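Local coordinates for protein shikimate kinase (Bacteroides thetaiotaomicron, PDB 3VAA) that probably phosphorylates the 3-hydroxyl group of shikimate at the expense of ATP, a magnesium-dependent step on the route to chorismate and the aromatic amino acids, at residues 42-47 with 188-193; 61-66 with 85-90; 104-107 with 111-114. All coordinates share one frame; numbering follows the deposited sequence.

Contact 1: 42-47 with 188-193; sequences GKAFAR and SSVQRL
The carbonyl oxygen of V190 faces the edge of the F45 ring, and two ring carbons approach it: V190 O lies 3.9 Å from F45 CE1, near the ring plane. No hydrogen bond joins 42-47 to 188-193; apolar surfaces do the work. With CG swung anti to the backbone N (chi1 -166°), the F45 ring extends towards the second helix and receives L193 over one face. There L193 CD2 stands 3.8 Å from the ring centroid, almost exactly on the normal, a CH-pi contact in which the leucine crosses the phenylalanine at about a right angle. V190 divides its branches, CG1 reaching F45 CD1 at 4.1 Å while CG2 rests on the methyl of A44, with V190 CG2 to A44 CB at 3.7 Å. The axes of 42-47 and 188-193 approach to 9.5 Å and cross at -64°, and all four touching residues are buried. F175 of strand 173-176 backs L193. In this shikimate kinase, helix 183-196 thus packs on helix 38-49, which follows the probable nucleotide-binding loop, within a fold whose parallel sheet has the 2-3-1-4-5 strand order of P-loop kinases.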
loop_
_atom_site.group_PDB
_atom_site.type_symbol
_atom_site.label_atom_id
_atom_site.label_comp_id
_atom_site.label_asym_id
_atom_site.label_seq_id
_atom_site.Cartn_x
_atom_site.Cartn_y
_atom_site.Cartn_z
ATOM N N GLY A 42 5.287 -4.951 4.989
ATOM C CA GLY A 42 4.306 -6.020 4.824
ATOM C C GLY A 42 4.920 -7.392 4.867
ATOM O O GLY A 42 4.465 -8.243 5.619
ATOM N N LYS A 43 5.957 -7.613 4.054
ATOM C CA LYS A 43 6.656 -8.911 4.035
ATOM C C LYS A 43 7.308 -9.239 5.368
ATOM O O LYS A 43 7.261 -10.378 5.817
ATOM C CB LYS A 43 7.694 -8.958 2.907
ATOM C CG LYS A 43 7.070 -9.026 1.527
ATOM C CD LYS A 43 8.084 -9.204 0.420
ATOM C CE LYS A 43 7.392 -9.355 -0.934
ATOM N NZ LYS A 43 8.345 -9.715 -2.031
ATOM N N ALA A 44 7.890 -8.230 6.020
ATOM C CA ALA A 44 8.536 -8.441 7.320
ATOM C C ALA A 44 7.506 -8.711 8.411
ATOM O O ALA A 44 7.739 -9.531 9.308
ATOM C CB ALA A 44 9.421 -7.241 7.694
ATOM N N PHE A 45 6.359 -8.040 8.314
ATOM C CA PHE A 45 5.273 -8.211 9.281
ATOM C C PHE A 45 4.690 -9.606 9.130
ATOM O O PHE A 45 4.503 -10.314 10.123
ATOM C CB PHE A 45 4.184 -7.132 9.079
ATOM C CG PHE A 45 3.204 -7.020 10.235
ATOM C CD1 PHE A 45 3.660 -6.824 11.526
ATOM C CD2 PHE A 45 1.831 -7.017 10.017
ATOM C CE1 PHE A 45 2.773 -6.706 12.607
ATOM C CE2 PHE A 45 0.938 -6.880 11.088
ATOM C CZ PHE A 45 1.424 -6.722 12.387
ATOM N N ALA A 46 4.433 -10.014 7.884
ATOM C CA ALA A 46 3.874 -11.344 7.612
ATOM C C ALA A 46 4.809 -12.431 8.118
ATOM O O ALA A 46 4.363 -13.391 8.750
ATOM C CB ALA A 46 3.582 -11.525 6.119
ATOM N N ARG A 47 6.100 -12.277 7.831
ATOM C CA ARG A 47 7.114 -13.219 8.316
ATOM C C ARG A 47 7.043 -13.359 9.840
ATOM O O ARG A 47 7.052 -14.481 10.373
ATOM C CB ARG A 47 8.530 -12.815 7.855
ATOM C CG ARG A 47 8.905 -13.342 6.457
ATOM C CD ARG A 47 10.403 -13.136 6.066
ATOM N NE ARG A 47 10.645 -11.795 5.512
ATOM C CZ ARG A 47 11.202 -10.762 6.151
ATOM N NH1 ARG A 47 11.332 -9.598 5.509
ATOM N NH2 ARG A 47 11.632 -10.869 7.409
ATOM N N SER A 188 12.222 -3.082 14.333
ATOM C CA SER A 188 11.631 -2.180 15.307
ATOM C C SER A 188 10.205 -1.801 14.901
ATOM O O SER A 188 9.282 -1.768 15.731
ATOM C CB SER A 188 12.472 -0.912 15.418
ATOM O OG SER A 188 11.926 -0.065 16.394
ATOM N N SER A 189 10.048 -1.508 13.618
ATOM C CA SER A 189 8.748 -1.126 13.070
ATOM C C SER A 189 7.771 -2.274 13.165
ATOM O O SER A 189 6.621 -2.083 13.555
ATOM C CB SER A 189 8.892 -0.646 11.632
ATOM O OG SER A 189 9.615 0.575 11.604
ATOM N N VAL A 190 8.228 -3.467 12.802
ATOM C CA VAL A 190 7.397 -4.661 12.919
ATOM C C VAL A 190 6.882 -4.830 14.349
ATOM O O VAL A 190 5.698 -5.095 14.559
ATOM C CB VAL A 190 8.182 -5.913 12.493
ATOM C CG1 VAL A 190 7.496 -7.170 12.992
ATOM C CG2 VAL A 190 8.365 -5.923 10.974
ATOM N N GLN A 191 7.767 -4.639 15.334
ATOM C CA GLN A 191 7.396 -4.770 16.743
ATOM C C GLN A 191 6.383 -3.719 17.184
ATOM O O GLN A 191 5.445 -4.019 17.917
ATOM C CB GLN A 191 8.650 -4.703 17.645
ATOM C CG GLN A 191 9.632 -5.865 17.422
ATOM C CD GLN A 191 10.931 -5.716 18.213
ATOM O OE1 GLN A 191 11.111 -4.750 18.959
ATOM N NE2 GLN A 191 11.847 -6.668 18.039
ATOM N N ARG A 192 6.586 -2.485 16.747
ATOM C CA ARG A 192 5.686 -1.400 17.089
ATOM C C ARG A 192 4.310 -1.612 16.444
ATOM O O ARG A 192 3.259 -1.333 17.053
ATOM C CB ARG A 192 6.275 -0.091 16.606
ATOM C CG ARG A 192 5.562 1.149 17.122
ATOM C CD ARG A 192 6.302 2.418 16.704
ATOM N NE ARG A 192 7.755 2.287 16.890
ATOM C CZ ARG A 192 8.650 2.100 15.914
ATOM N NH1 ARG A 192 8.288 2.071 14.642
ATOM N NH2 ARG A 192 9.939 1.972 16.214
ATOM N N LEU A 193 4.318 -2.084 15.207
ATOM C CA LEU A 193 3.066 -2.338 14.498
ATOM C C LEU A 193 2.291 -3.482 15.152
ATOM O O LEU A 193 1.060 -3.418 15.316
ATOM C CB LEU A 193 3.336 -2.646 13.032
ATOM C CG LEU A 193 2.078 -2.792 12.185
ATOM C CD1 LEU A 193 1.245 -1.500 12.250
ATOM C CD2 LEU A 193 2.472 -3.134 10.761
#

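Contact 2: 61-66 with 85-90; sequences EERFHK and RNMLHE
A two-pronged salt bridge made side-on, with a methionine sulfur lying over one face of its guanidinium, joins R63 to E90. R63 uses NE together with NH2, one nitrogen to each carboxylate oxygen: NH2 reaches E90 OE2 at 2.7 Å and NE reaches E90 OE1 at 3.1 Å. Both bonds are nearly straight, both oxygens are met on the syn side, and the two flat groups are only 20° from coplanar, so the pairing limits rotation of either end. The arginine gets there by folding rather than stretching, with bends at chi2 (-80°) and chi3 (-85°), whereas E90 comes from the opposite direction with its chain extended beyond CG. E90 OE1 also hydrogen-bonds the hydroxyl of Y59, a second-shell partner that helps to position the carboxylate. Two partners on one oxygen, one of them cationic, would be expected to stabilise the ionised form of the acid.

M87 touches both the arginine and an aromatic neighbour. Its sulfur sits 3.9 Å from R63 NE, and M87 CE touches R63 NH2 at 3.8 Å. M87 CG also meets the edge of the F64 ring at CE2, 4.0 Å away, and the sulfur stands oblique to that ring in a Met-aromatic contact, M87 SD lying 5.3 Å from the F64 centroid. M87 is buried, while R63 is exposed, so the contact grades from core to surface.

The principle is that of a helix pair whose apolar seam is closed at its outer margin by charge. Helix 56-64 ends here, next to helix 68-91; L56, Y59 and I60 continue the seam around M87, L71 and L83 pack on F64, and L88 faces helix 111-118.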
loop_
_atom_site.group_PDB
_atom_site.type_symbol
_atom_site.label_atom_id
_atom_site.label_comp_id
_atom_site.label_asym_id
_atom_site.label_seq_id
_atom_site.Cartn_x
_atom_site.Cartn_y
_atom_site.Cartn_z
ATOM N N GLU A 61 -2.523 -9.465 -11.443
ATOM C CA GLU A 61 -1.787 -9.970 -12.612
ATOM C C GLU A 61 -1.913 -11.475 -12.762
ATOM O O GLU A 61 -1.983 -11.989 -13.900
ATOM C CB GLU A 61 -0.315 -9.541 -12.567
ATOM C CG GLU A 61 -0.140 -8.028 -12.534
ATOM C CD GLU A 61 1.291 -7.559 -12.792
ATOM O OE1 GLU A 61 2.199 -8.410 -12.976
ATOM O OE2 GLU A 61 1.493 -6.323 -12.859
ATOM N N GLU A 62 -1.912 -12.190 -11.633
ATOM C CA GLU A 62 -2.098 -13.654 -11.653
ATOM C C GLU A 62 -3.483 -14.048 -12.192
ATOM O O GLU A 62 -3.625 -15.018 -12.926
ATOM C CB GLU A 62 -1.944 -14.246 -10.253
ATOM C CG GLU A 62 -0.540 -14.264 -9.715
ATOM C CD GLU A 62 0.374 -15.230 -10.440
ATOM O OE1 GLU A 62 1.591 -14.962 -10.485
ATOM O OE2 GLU A 62 -0.106 -16.251 -10.973
ATOM N N ARG A 63 -4.506 -13.302 -11.806
ATOM C CA ARG A 63 -5.873 -13.620 -12.225
ATOM C C ARG A 63 -6.169 -13.312 -13.676
ATOM O O ARG A 63 -6.872 -14.074 -14.350
ATOM C CB ARG A 63 -6.879 -12.900 -11.321
ATOM C CG ARG A 63 -6.980 -13.556 -9.952
ATOM C CD ARG A 63 -7.862 -14.791 -9.931
ATOM N NE ARG A 63 -9.279 -14.435 -9.752
ATOM C CZ ARG A 63 -10.166 -14.284 -10.728
ATOM N NH1 ARG A 63 -9.840 -14.511 -11.994
ATOM N NH2 ARG A 63 -11.405 -13.936 -10.425
ATOM N N PHE A 64 -5.606 -12.231 -14.191
ATOM C CA PHE A 64 -5.915 -11.821 -15.551
ATOM C C PHE A 64 -4.854 -12.181 -16.579
ATOM O O PHE A 64 -5.094 -12.038 -17.771
ATOM C CB PHE A 64 -6.222 -10.320 -15.562
ATOM C CG PHE A 64 -7.510 -9.984 -14.867
ATOM C CD1 PHE A 64 -8.696 -9.942 -15.573
ATOM C CD2 PHE A 64 -7.541 -9.770 -13.501
ATOM C CE1 PHE A 64 -9.883 -9.659 -14.943
ATOM C CE2 PHE A 64 -8.722 -9.487 -12.864
ATOM C CZ PHE A 64 -9.894 -9.429 -13.581
ATOM N N HIS A 65 -3.718 -12.699 -16.113
ATOM C CA HIS A 65 -2.580 -13.040 -16.984
ATOM C C HIS A 65 -2.213 -11.851 -17.870
ATOM O O HIS A 65 -1.867 -11.992 -19.048
ATOM C CB HIS A 65 -2.875 -14.308 -17.797
ATOM C CG HIS A 65 -3.179 -15.497 -16.942
ATOM N ND1 HIS A 65 -4.464 -15.931 -16.694
ATOM C CD2 HIS A 65 -2.364 -16.311 -16.232
ATOM C CE1 HIS A 65 -4.425 -16.982 -15.892
ATOM N NE2 HIS A 65 -3.161 -17.229 -15.594
ATOM N N LYS A 66 -2.279 -10.675 -17.253
ATOM C CA LYS A 66 -1.964 -9.414 -17.863
ATOM C C LYS A 66 -1.388 -8.567 -16.760
ATOM O O LYS A 66 -1.814 -8.683 -15.618
ATOM C CB LYS A 66 -3.212 -8.723 -18.414
ATOM C CG LYS A 66 -3.745 -9.329 -19.721
ATOM C CD LYS A 66 -5.128 -8.806 -20.054
ATOM C CE LYS A 66 -5.682 -9.453 -21.327
ATOM N NZ LYS A 66 -7.141 -9.179 -21.477
ATOM N N ARG A 85 -11.244 -3.379 -7.394
ATOM C CA ARG A 85 -12.256 -3.542 -6.371
ATOM C C ARG A 85 -12.701 -5.004 -6.263
ATOM O O ARG A 85 -12.802 -5.564 -5.187
ATOM C CB ARG A 85 -13.450 -2.638 -6.719
ATOM C CG ARG A 85 -14.644 -2.708 -5.787
ATOM C CD ARG A 85 -15.604 -3.838 -6.153
ATOM N NE ARG A 85 -16.819 -3.805 -5.328
ATOM C CZ ARG A 85 -17.611 -4.854 -5.099
ATOM N NH1 ARG A 85 -17.338 -6.047 -5.624
ATOM N NH2 ARG A 85 -18.662 -4.720 -4.320
ATOM N N ASN A 86 -12.979 -5.625 -7.395
ATOM C CA ASN A 86 -13.401 -7.007 -7.391
ATOM C C ASN A 86 -12.327 -7.948 -6.822
ATOM O O ASN A 86 -12.635 -8.866 -6.073
ATOM C CB ASN A 86 -13.832 -7.439 -8.793
ATOM C CG ASN A 86 -15.087 -6.754 -9.247
ATOM O OD1 ASN A 86 -15.940 -6.384 -8.419
ATOM N ND2 ASN A 86 -15.271 -6.655 -10.577
ATOM N N MET A 87 -11.056 -7.693 -7.138
ATOM C CA MET A 87 -9.998 -8.525 -6.624
ATOM C C MET A 87 -9.772 -8.265 -5.117
ATOM O O MET A 87 -9.454 -9.201 -4.363
ATOM C CB MET A 87 -8.716 -8.340 -7.437
ATOM C CG MET A 87 -8.795 -8.879 -8.877
ATOM S SD MET A 87 -9.400 -10.571 -9.017
ATOM C CE MET A 87 -11.193 -10.337 -9.245
ATOM N N LEU A 88 -9.947 -7.031 -4.682
ATOM C CA LEU A 88 -9.909 -6.694 -3.251
ATOM C C LEU A 88 -10.953 -7.550 -2.519
ATOM O O LEU A 88 -10.671 -8.116 -1.459
ATOM C CB LEU A 88 -10.198 -5.218 -3.023
ATOM C CG LEU A 88 -10.292 -4.743 -1.567
ATOM C CD1 LEU A 88 -8.982 -5.046 -0.818
ATOM C CD2 LEU A 88 -10.625 -3.233 -1.507
ATOM N N HIS A 89 -12.160 -7.669 -3.088
ATOM C CA HIS A 89 -13.193 -8.491 -2.468
ATOM C C HIS A 89 -12.821 -9.966 -2.412
ATOM O O HIS A 89 -13.200 -10.659 -1.474
ATOM C CB HIS A 89 -14.562 -8.222 -3.113
ATOM C CG HIS A 89 -15.151 -6.919 -2.691
ATOM N ND1 HIS A 89 -16.355 -6.830 -2.031
ATOM C CD2 HIS A 89 -14.650 -5.661 -2.728
ATOM C CE1 HIS A 89 -16.604 -5.565 -1.741
ATOM N NE2 HIS A 89 -15.587 -4.832 -2.151
ATOM N N GLU A 90 -12.090 -10.449 -3.403
ATOM C CA GLU A 90 -11.633 -11.828 -3.383
ATOM C C GLU A 90 -10.591 -12.069 -2.288
ATOM O O GLU A 90 -10.704 -13.030 -1.521
ATOM C CB GLU A 90 -11.056 -12.245 -4.734
ATOM C CG GLU A 90 -12.076 -12.402 -5.822
ATOM C CD GLU A 90 -11.548 -13.189 -7.011
ATOM O OE1 GLU A 90 -10.371 -13.609 -6.980
ATOM O OE2 GLU A 90 -12.294 -13.397 -7.984
#

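Contact 3: 104-107 with 111-114; sequences GAPC and NMEF
N111 donates from its side-chain amide to the backbone of the preceding loop: ND2 meets A105 O at 2.9 Å, with an N-H...O angle of 160°. The acceptor lies close to the amide plane of N111, although the donor approaches tilted by 29° from the carbonyl plane of A105. CG of N111 stands anti to its own carbonyl carbon, beside the backbone N, which turns the amide back towards the loop. One residue on, M112 bends at chi2 and chi3 until its terminal methyl presses on the proline ring; M112 CE is 3.3 Å from P106 CB, a close approach for two carbons. A water ties the same two residues through their backbones, donating to P106 O at 2.6 Å and accepting from M112 N at 3.2 Å, an amide in the first turn of its helix.

Outside this shell, R85 and L88 of helix 68-91 brace N111, and E84 packs on A105. R81, also on that helix, and G103, in the same loop just before G104, are predicted to bind substrate. P106 and M112 both rest on T31 of strand 27-31, while F167 and Y168 of helix 150-168 cover P106. The loop that follows strand 97-100 is thus wedged between two helices as it enters helix 111-118.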
loop_
_atom_site.group_PDB
_atom_site.type_symbol
_atom_site.label_atom_id
_atom_site.label_comp_id
_atom_site.label_asym_id
_atom_site.label_seq_id
_atom_site.Cartn_x
_atom_site.Cartn_y
_atom_site.Cartn_z
ATOM N N GLY A 104 -3.693 3.731 -5.115
ATOM C CA GLY A 104 -4.972 4.322 -5.468
ATOM C C GLY A 104 -6.186 3.592 -4.982
ATOM O O GLY A 104 -7.280 4.174 -4.948
ATOM N N ALA A 105 -6.022 2.317 -4.613
ATOM C CA ALA A 105 -7.129 1.480 -4.180
ATOM C C ALA A 105 -8.047 2.133 -3.136
ATOM O O ALA A 105 -9.274 2.090 -3.278
ATOM C CB ALA A 105 -6.621 0.118 -3.679
ATOM N N PRO A 106 -7.484 2.793 -2.113
ATOM C CA PRO A 106 -8.370 3.383 -1.106
ATOM C C PRO A 106 -9.317 4.486 -1.578
ATOM O O PRO A 106 -10.271 4.811 -0.862
ATOM C CB PRO A 106 -7.370 3.984 -0.105
ATOM C CG PRO A 106 -6.219 3.111 -0.225
ATOM C CD PRO A 106 -6.080 2.879 -1.683
ATOM N N CYS A 107 -9.080 5.039 -2.766
ATOM C CA CYS A 107 -9.836 6.170 -3.267
ATOM C C CYS A 107 -11.120 5.845 -4.010
ATOM O O CYS A 107 -11.849 6.765 -4.379
ATOM C CB CYS A 107 -8.974 6.980 -4.229
ATOM S SG CYS A 107 -7.447 7.542 -3.509
ATOM N N ASN A 111 -13.975 0.956 -1.009
ATOM C CA ASN A 111 -12.802 0.114 -0.705
ATOM C C ASN A 111 -12.237 0.295 0.702
ATOM O O ASN A 111 -11.905 -0.689 1.356
ATOM C CB ASN A 111 -11.695 0.350 -1.733
ATOM C CG ASN A 111 -12.007 -0.241 -3.122
ATOM O OD1 ASN A 111 -13.007 -0.937 -3.336
ATOM N ND2 ASN A 111 -11.116 0.047 -4.083
ATOM N N MET A 112 -12.117 1.540 1.159
ATOM C CA MET A 112 -11.546 1.785 2.487
ATOM C C MET A 112 -12.511 1.312 3.563
ATOM O O MET A 112 -12.110 0.638 4.504
ATOM C CB MET A 112 -11.180 3.253 2.700
ATOM C CG MET A 112 -10.463 3.530 4.062
ATOM S SD MET A 112 -8.947 2.568 4.320
ATOM C CE MET A 112 -8.428 2.816 2.746
ATOM N N GLU A 113 -13.790 1.633 3.400
ATOM C CA GLU A 113 -14.804 1.236 4.358
ATOM C C GLU A 113 -14.873 -0.298 4.408
ATOM O O GLU A 113 -15.013 -0.897 5.484
ATOM C CB GLU A 113 -16.133 1.867 3.961
ATOM C CG GLU A 113 -17.331 1.483 4.775
ATOM C CD GLU A 113 -18.612 2.039 4.161
ATOM O OE1 GLU A 113 -18.935 3.218 4.413
ATOM O OE2 GLU A 113 -19.292 1.292 3.425
ATOM N N PHE A 114 -14.740 -0.929 3.242
ATOM C CA PHE A 114 -14.782 -2.379 3.138
ATOM C C PHE A 114 -13.601 -3.039 3.833
ATOM O O PHE A 114 -13.767 -3.986 4.624
ATOM C CB PHE A 114 -14.913 -2.791 1.677
ATOM C CG PHE A 114 -14.835 -4.269 1.458
ATOM C CD1 PHE A 114 -15.924 -5.080 1.738
ATOM C CD2 PHE A 114 -13.688 -4.838 0.950
ATOM C CE1 PHE A 114 -15.845 -6.462 1.540
ATOM C CE2 PHE A 114 -13.589 -6.206 0.736
ATOM C CZ PHE A 114 -14.682 -7.019 1.024
HETATM O O HOH W 1 -12.746 4.012 -0.736
#

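In the fold
Contacts 1 and 3 are buried, whereas contact 2 runs from a buried methionine to an exposed arginine, and the chemistry follows: apolar and CH-pi packing alone in contact 1, a hydrogen bond from a side-chain amide and a bridging water in contact 3, a salt bridge at the outer margin of contact 2. Contacts 2 and 3 are neighbours, with centres about 15 Å apart, and touch where helix 68-91 meets helix 111-118, the rings of H89 and F114 stacking there. Contact 1 lies apart, its centre about 22 Å from that of contact 3 and on the opposite side of the chain's centre, yet its chain loop encloses both others.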